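Local structure of lipoprotein NlpE (Escherichia coli, 2Z4I) at residues Tyr89-Ala92 and Leu97-Leu100; Met132-Tyr135 and Ala140-Thr143. The protein is an outer-membrane lipoprotein that activates the Cpx signalling pathway and takes part in copper homeostasis and in the binding of stationary-phase cells to hydrophobic surfaces. The protein carries 1 engineered substitution. One frame throughout, in Å; residues are numbered along the deposited sequence.

Contact 1 (Tyr89-Ala92 and Leu97-Leu100)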
loop_
_atom_site.group_PDB
_atom_site.type_symbol
_atom_site.label_atom_id
_atom_site.label_comp_id
_atom_site.label_asym_id
_atom_site.label_seq_id
_atom_site.Cartn_x
_atom_site.Cartn_y
_atom_site.Cartn_z
ATOM N N TYR A 89 -17.899 -7.612 -26.524
ATOM C CA TYR A 89 -18.897 -6.642 -26.114
ATOM C C TYR A 89 -18.535 -5.705 -25.006
ATOM O O TYR A 89 -17.859 -6.089 -24.062
ATOM C CB TYR A 89 -20.150 -7.399 -25.701
ATOM C CG TYR A 89 -20.369 -8.660 -26.506
ATOM C CD1 TYR A 89 -19.635 -9.816 -26.246
ATOM C CD2 TYR A 89 -21.286 -8.686 -27.553
ATOM C CE1 TYR A 89 -19.817 -10.964 -27.013
ATOM C CE2 TYR A 89 -21.470 -9.824 -28.321
ATOM C CZ TYR A 89 -20.741 -10.952 -28.047
ATOM O OH TYR A 89 -20.965 -12.080 -28.794
ATOM N N TYR A 90 -19.031 -4.475 -25.105
ATOM C CA TYR A 90 -18.777 -3.468 -24.087
ATOM C C TYR A 90 -20.026 -2.660 -23.753
ATOM O O TYR A 90 -20.934 -2.525 -24.563
ATOM C CB TYR A 90 -17.700 -2.492 -24.548
ATOM C CG TYR A 90 -16.384 -3.110 -24.907
ATOM C CD1 TYR A 90 -16.236 -3.824 -26.080
ATOM C CD2 TYR A 90 -15.278 -2.959 -24.082
ATOM C CE1 TYR A 90 -15.018 -4.379 -26.436
ATOM C CE2 TYR A 90 -14.054 -3.507 -24.422
ATOM C CZ TYR A 90 -13.930 -4.222 -25.607
ATOM O OH TYR A 90 -12.725 -4.802 -25.954
ATOM N N ARG A 91 -20.050 -2.123 -22.543
ATOM C CA ARG A 91 -21.137 -1.278 -22.080
ATOM C C ARG A 91 -20.432 -0.006 -21.648
ATOM O O ARG A 91 -19.602 -0.041 -20.739
ATOM C CB ARG A 91 -21.833 -1.909 -20.878
ATOM C CG ARG A 91 -22.853 -1.002 -20.207
ATOM C CD ARG A 91 -23.691 -1.764 -19.183
ATOM N NE ARG A 91 -22.874 -2.288 -18.086
ATOM C CZ ARG A 91 -23.274 -3.226 -17.227
ATOM N NH1 ARG A 91 -24.492 -3.756 -17.332
ATOM N NH2 ARG A 91 -22.450 -3.638 -16.263
ATOM N N ALA A 92 -20.735 1.115 -22.283
ATOM C CA ALA A 92 -20.060 2.349 -21.903
ATOM C C ALA A 92 -20.812 3.161 -20.844
ATOM O O ALA A 92 -21.757 3.866 -21.165
ATOM C CB ALA A 92 -19.816 3.197 -23.138
ATOM N N LEU A 97 -15.417 1.915 -19.957
ATOM C CA LEU A 97 -15.856 0.999 -21.005
ATOM C C LEU A 97 -15.704 -0.379 -20.367
ATOM O O LEU A 97 -14.586 -0.829 -20.121
ATOM C CB LEU A 97 -14.950 1.089 -22.238
ATOM C CG LEU A 97 -15.559 1.100 -23.650
ATOM C CD1 LEU A 97 -14.738 0.216 -24.557
ATOM C CD2 LEU A 97 -16.987 0.626 -23.632
ATOM N N GLU A 98 -16.823 -1.041 -20.086
ATOM C CA GLU A 98 -16.801 -2.351 -19.453
ATOM C C GLU A 98 -16.851 -3.523 -20.407
ATOM O O GLU A 98 -17.688 -3.562 -21.299
ATOM C CB GLU A 98 -17.977 -2.494 -18.515
ATOM C CG GLU A 98 -18.018 -1.510 -17.393
ATOM C CD GLU A 98 -18.968 -1.975 -16.299
ATOM O OE1 GLU A 98 -18.563 -2.846 -15.482
ATOM O OE2 GLU A 98 -20.123 -1.480 -16.279
HETATM N N MSE A 99 -15.976 -4.498 -20.199
HETATM C CA MSE A 99 -15.971 -5.678 -21.038
HETATM C C MSE A 99 -17.067 -6.613 -20.555
HETATM O O MSE A 99 -17.159 -6.899 -19.358
HETATM C CB MSE A 99 -14.636 -6.392 -20.943
HETATM C CG MSE A 99 -13.466 -5.586 -21.441
HETATM SE SE MSE A 99 -11.994 -6.785 -21.772
HETATM C CE MSE A 99 -12.997 -8.249 -22.531
ATOM N N LEU A 100 -17.888 -7.107 -21.476
ATOM C CA LEU A 100 -18.975 -8.009 -21.103
ATOM C C LEU A 100 -18.979 -9.313 -21.898
ATOM O O LEU A 100 -18.267 -9.454 -22.898
ATOM C CB LEU A 100 -20.319 -7.333 -21.351
ATOM C CG LEU A 100 -20.527 -5.861 -21.026
ATOM C CD1 LEU A 100 -21.874 -5.448 -21.580
ATOM C CD2 LEU A 100 -20.477 -5.634 -19.529
#
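Y90 and L97 cross at about a right angle, the forked end of the leucine setting one prong at the ring and the other at CB. CD1 of L97 is 3.3 Å from CD2 of Y90, while its twin CD2 turns to CB of Y90 and lies 3.9 Å from CB of A92. The two-pronged leucine thus settles in the groove between a long side chain and a short one, and alanine suits the second place because its methyl is a low bump. Farther out along the tyrosine, the unbranched selenomethionine M99 lays its CG beside the ring, 3.7 Å from CE2 of Y90. Y90 also packs on L78 and L80 of the preceding strand 77-82.

The backbones form a beta hairpin, the last two strands of the meander that builds the calycin-related N-terminal barrel. Two bonds join R91 and E98, R91 N to E98 O and E98 N to R91 O, each 3.0 Å, and L100 N donates to Y89 O.

On the face that carries R91, E98 and L100, the leucine fills the hollow beneath the arginine: CD1 of L100 is 3.6 Å from the methylene CB of R91, and CD2 of L100 lies 4.1 Å above one face of the flat guanidinium, toward its rim. The N-H edge is left for E98. A bend at chi3 (63°) turns it so that NH2 of R91 reaches OE2 of E98 at 3.2 Å in a salt bridge, with NE adding a weak bond to the same oxygen. The guanidinium and carboxylate planes are 40° apart; OE2 lies close to the former but is met from above the latter. R91 also touches D76, while the ring of Y89 leads away from L97-L100.

Contact 2 (Met132-Tyr135 and Ala140-Thr143)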
loop_
_atom_site.group_PDB
_atom_site.type_symbol
_atom_site.label_atom_id
_atom_site.label_comp_id
_atom_site.label_asym_id
_atom_site.label_seq_id
_atom_site.Cartn_x
_atom_site.Cartn_y
_atom_site.Cartn_z
HETATM N N MSE A 132 6.938 1.602 30.372
HETATM C CA MSE A 132 7.619 2.003 31.590
HETATM C C MSE A 132 9.060 2.318 31.208
HETATM O O MSE A 132 9.838 1.416 30.912
HETATM C CB MSE A 132 7.579 0.878 32.630
HETATM C CG MSE A 132 6.179 0.498 33.146
HETATM SE SE MSE A 132 5.076 1.959 33.840
HETATM C CE MSE A 132 6.257 2.676 35.179
ATOM N N TYR A 133 9.403 3.601 31.195
ATOM C CA TYR A 133 10.750 4.040 30.834
ATOM C C TYR A 133 11.658 4.011 32.047
ATOM O O TYR A 133 11.243 4.359 33.152
ATOM C CB TYR A 133 10.716 5.466 30.285
ATOM C CG TYR A 133 12.062 6.010 29.839
ATOM C CD1 TYR A 133 12.562 5.732 28.567
ATOM C CD2 TYR A 133 12.827 6.821 30.684
ATOM C CE1 TYR A 133 13.783 6.249 28.146
ATOM C CE2 TYR A 133 14.054 7.343 30.269
ATOM C CZ TYR A 133 14.525 7.052 28.998
ATOM O OH TYR A 133 15.735 7.563 28.572
ATOM N N PHE A 134 12.904 3.606 31.831
ATOM C CA PHE A 134 13.881 3.528 32.904
ATOM C C PHE A 134 15.276 3.821 32.383
ATOM O O PHE A 134 15.756 3.170 31.464
ATOM C CB PHE A 134 13.852 2.141 33.540
ATOM C CG PHE A 134 14.886 1.947 34.601
ATOM C CD1 PHE A 134 16.043 1.218 34.338
ATOM C CD2 PHE A 134 14.719 2.512 35.862
ATOM C CE1 PHE A 134 17.026 1.054 35.322
ATOM C CE2 PHE A 134 15.693 2.356 36.854
ATOM C CZ PHE A 134 16.850 1.625 36.584
ATOM N N TYR A 135 15.927 4.808 32.978
ATOM C CA TYR A 135 17.264 5.173 32.557
ATOM C C TYR A 135 18.247 5.074 33.712
ATOM O O TYR A 135 17.915 5.400 34.856
ATOM C CB TYR A 135 17.263 6.594 32.013
ATOM C CG TYR A 135 18.631 7.079 31.614
ATOM C CD1 TYR A 135 19.285 6.535 30.514
ATOM C CD2 TYR A 135 19.279 8.074 32.344
ATOM C CE1 TYR A 135 20.539 6.966 30.151
ATOM C CE2 TYR A 135 20.536 8.512 31.992
ATOM C CZ TYR A 135 21.162 7.955 30.892
ATOM O OH TYR A 135 22.415 8.393 30.521
ATOM N N ALA A 140 19.034 3.457 28.455
ATOM C CA ALA A 140 17.611 3.664 28.606
ATOM C C ALA A 140 16.904 2.422 28.118
ATOM O O ALA A 140 17.287 1.861 27.103
ATOM C CB ALA A 140 17.167 4.859 27.796
ATOM N N THR A 141 15.902 1.973 28.865
ATOM C CA THR A 141 15.099 0.824 28.467
ATOM C C THR A 141 13.648 1.274 28.521
ATOM O O THR A 141 13.325 2.249 29.186
ATOM C CB THR A 141 15.289 -0.386 29.389
ATOM O OG1 THR A 141 15.321 0.049 30.749
ATOM C CG2 THR A 141 16.578 -1.107 29.059
ATOM N N PHE A 142 12.781 0.568 27.812
ATOM C CA PHE A 142 11.366 0.910 27.756
ATOM C C PHE A 142 10.577 -0.381 27.725
ATOM O O PHE A 142 10.584 -1.103 26.722
ATOM C CB PHE A 142 11.112 1.733 26.486
ATOM C CG PHE A 142 9.675 2.141 26.264
ATOM C CD1 PHE A 142 8.779 1.280 25.653
ATOM C CD2 PHE A 142 9.253 3.429 26.565
ATOM C CE1 PHE A 142 7.485 1.694 25.330
ATOM C CE2 PHE A 142 7.958 3.854 26.247
ATOM C CZ PHE A 142 7.074 2.986 25.626
ATOM N N THR A 143 9.937 -0.702 28.844
ATOM C CA THR A 143 9.116 -1.903 28.897
ATOM C C THR A 143 7.748 -1.463 28.382
ATOM O O THR A 143 7.058 -0.654 29.010
ATOM C CB THR A 143 9.012 -2.450 30.319
ATOM O OG1 THR A 143 10.316 -2.840 30.772
ATOM C CG2 THR A 143 8.090 -3.659 30.341
HETATM O O HOH W 1 11.493 -0.669 31.691
#
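F134 and T141 are joined by three hydrogen bonds. F134 O takes two donors from one residue, T141 N at 2.9 Å and T141 OG1 at 3.2 Å, while F134 N returns a bond to T141 O. Threonine suits the site: with chi1 at 42° its hydroxyl stands between the backbone N and the carbonyl carbon, close enough to double the grip on F134 O, and OG1 also lies in plane at the edge of the F134 ring. M132 and T143 exchange backbone bonds as well, and a water clasps this end, 2.8 Å from M132 O and 2.6 Å from T143 OG1.

The apolar contacts gather on the opposite face around A140. In Y133 a chi1 of -178° sets CG opposite the backbone N, and the ring then reaches the A140 methyl, CZ of Y133 lying 3.6 Å from CB of A140. Y135 turns a ring edge to the same residue, its CD1 3.8 Å from that methyl. A small side chain suits a place shared by two tyrosines. Both side chains also touch helix 157-167, where Y133 meets Y163 edge-to-face.

Residues 132-135 fall in a region suggested to hold a copper-binding motif. A hairpin continued by strand 150-152, flanked by strand 174-185 and packed against the intervening helix, is typical of the OB-fold barrel.

Overall arrangement
From the N terminus, the chain first runs through the strands of the N-terminal barrel, and contact 1 closes a short loop between the last two of them, 87-93 and 96-100. An extended linker then leads to the C-terminal domain, where contact 2 closes another short loop between strands 127-135 and 140-144. The two loops follow in series, neither nested nor crossing. Their centres are 61 Å apart, on opposite sides of the chain's centre, and their nearest atoms about 49 Å. Each ties neighbouring strands within its own domain, and neither bridges the two domains.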